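Local coordinates for protein PatF (Prochloron didemni, PDB 4BG2) that is a prenyltransferase-like protein of cyanobactin biosynthesis, probably linked to the production of patellamides, at residues A[21-26]-A[36-41]. Sequence-based numbering, arbitrary orientation.
Sequences THQEAF and LFEEAI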
# COMPACT_ATOMS: atom_id res chain seq x y z
N THR A 21 11.28 -14.69 2.91
CA THR A 21 11.18 -14.75 4.37
C THR A 21 9.76 -14.51 4.86
O THR A 21 9.29 -15.17 5.78
CB THR A 21 12.15 -13.77 5.01
OG1 THR A 21 13.46 -14.08 4.55
CG2 THR A 21 12.10 -13.85 6.55
N HIS A 22 9.05 -13.60 4.20
CA HIS A 22 7.66 -13.35 4.54
C HIS A 22 6.74 -14.56 4.26
O HIS A 22 5.89 -14.92 5.10
CB HIS A 22 7.17 -12.14 3.76
CG HIS A 22 5.78 -11.73 4.06
ND1 HIS A 22 5.45 -10.98 5.17
CD2 HIS A 22 4.61 -11.95 3.41
CE1 HIS A 22 4.15 -10.75 5.18
NE2 HIS A 22 3.62 -11.33 4.13
N GLN A 23 6.91 -15.16 3.08
CA GLN A 23 6.18 -16.38 2.74
C GLN A 23 6.44 -17.48 3.78
O GLN A 23 5.50 -18.16 4.19
CB GLN A 23 6.59 -16.92 1.37
CG GLN A 23 6.13 -16.05 0.21
CD GLN A 23 6.82 -16.41 -1.10
OE1 GLN A 23 7.21 -17.57 -1.33
NE2 GLN A 23 6.98 -15.41 -1.98
N GLU A 24 7.70 -17.66 4.16
CA GLU A 24 8.04 -18.70 5.13
C GLU A 24 7.36 -18.43 6.46
O GLU A 24 6.70 -19.30 7.01
CB GLU A 24 9.56 -18.77 5.37
CG GLU A 24 10.40 -19.12 4.14
CD GLU A 24 11.89 -19.21 4.45
OE1 GLU A 24 12.38 -18.49 5.37
OE2 GLU A 24 12.57 -20.02 3.79
N ALA A 25 7.51 -17.22 6.97
CA ALA A 25 6.98 -16.85 8.28
C ALA A 25 5.46 -16.99 8.42
O ALA A 25 4.96 -17.35 9.47
CB ALA A 25 7.40 -15.43 8.62
N PHE A 26 4.72 -16.72 7.35
CA PHE A 26 3.26 -16.69 7.42
C PHE A 26 2.57 -17.77 6.60
O PHE A 26 1.41 -17.64 6.27
CB PHE A 26 2.77 -15.29 7.05
CG PHE A 26 3.33 -14.27 7.95
CD1 PHE A 26 2.94 -14.28 9.29
CD2 PHE A 26 4.30 -13.40 7.54
CE1 PHE A 26 3.49 -13.38 10.18
CE2 PHE A 26 4.85 -12.48 8.42
CZ PHE A 26 4.45 -12.49 9.75
N LEU A 36 5.40 -15.13 -10.65
CA LEU A 36 5.52 -14.04 -11.64
C LEU A 36 5.94 -12.72 -10.98
O LEU A 36 6.74 -11.97 -11.53
CB LEU A 36 4.18 -13.81 -12.35
CG LEU A 36 3.81 -14.68 -13.55
CD1 LEU A 36 2.36 -14.41 -13.94
CD2 LEU A 36 4.74 -14.39 -14.72
N PHE A 37 5.37 -12.42 -9.81
CA PHE A 37 5.70 -11.19 -9.13
C PHE A 37 7.17 -11.12 -8.73
O PHE A 37 7.84 -10.08 -8.88
CB PHE A 37 4.84 -11.03 -7.90
CG PHE A 37 5.06 -9.75 -7.20
CD1 PHE A 37 4.70 -8.54 -7.81
CD2 PHE A 37 5.67 -9.72 -5.97
CE1 PHE A 37 4.90 -7.34 -7.17
CE2 PHE A 37 5.88 -8.51 -5.32
CZ PHE A 37 5.49 -7.33 -5.93
N GLU A 38 7.71 -12.25 -8.29
CA GLU A 38 9.11 -12.34 -7.91
C GLU A 38 10.00 -12.02 -9.11
O GLU A 38 10.97 -11.26 -8.99
CB GLU A 38 9.41 -13.74 -7.34
CG GLU A 38 8.75 -14.02 -6.00
CD GLU A 38 9.03 -15.43 -5.45
OE1 GLU A 38 9.69 -16.24 -6.13
OE2 GLU A 38 8.60 -15.74 -4.31
N GLU A 39 9.67 -12.57 -10.27
CA GLU A 39 10.42 -12.27 -11.47
C GLU A 39 10.30 -10.78 -11.81
O GLU A 39 11.28 -10.14 -12.19
CB GLU A 39 9.93 -13.12 -12.66
CG GLU A 39 10.15 -14.61 -12.43
CD GLU A 39 9.58 -15.51 -13.52
OE1 GLU A 39 8.40 -15.36 -13.92
OE2 GLU A 39 10.33 -16.40 -13.98
N ALA A 40 9.11 -10.21 -11.63
CA ALA A 40 8.92 -8.80 -12.00
C ALA A 40 9.78 -7.84 -11.16
O ALA A 40 10.38 -6.89 -11.69
CB ALA A 40 7.47 -8.42 -11.92
N ILE A 41 9.86 -8.09 -9.86
CA ILE A 41 10.58 -7.14 -9.00
C ILE A 41 12.08 -7.21 -9.15
O ILE A 41 12.79 -6.27 -8.81
CB ILE A 41 10.22 -7.27 -7.51
CG1 ILE A 41 10.78 -8.57 -6.93
CG2 ILE A 41 8.72 -7.11 -7.31
CD1 ILE A 41 10.34 -8.83 -5.51
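Two consecutive helices on the outside of a closed ten-stranded antiparallel barrel, consistent with a prenyltransferase-type barrel, are 3-25 and 34-42; near the end of the first they are joined by, among other polar links, a hydrogen bond between Q23 and E38. The pair illustrates how long side chains can link helices whose backbones stay well apart: the closest CA atoms of segments 21-26 and 36-41, those of Q23 and E38, are 11.8 Å from each other, and the two segments bury just 63 Å² between them. Both residues send their CB toward the opposing helix, and the two side chains approach from opposite directions. In Q23, CG stands anti to the carbonyl carbon (chi1 -70°) and the chain then runs extended, carrying the amide out toward helix 34-42; E38 answers with the same extended shape. NE2 of Q23 donates to OE2 of E38 at 2.9 Å, with a nearly straight N-H...O angle of 168°. The carboxylate oxygen is approached nearly along its C-O direction and lies almost in the amide plane, and the planes of amide and carboxylate are themselves only 7° apart. The carboxylate also forms a salt bridge through OE1 with R20 of the first helix, which probably holds the acid ionised and helps to fix its rotation. An alanine in place of Q23 would probably deprive this buried carboxylate of its amide donor and leave it held mainly by R20. Around the bridge, L16 and V19 of helix 3-25 pack against E38, while Q23 rests on Y66 of strand 60-70. F37 also touches Y66, and with I41 it reaches V68 of that strand and I121 of strand 116-124, seating helix 34-42 on the barrel wall.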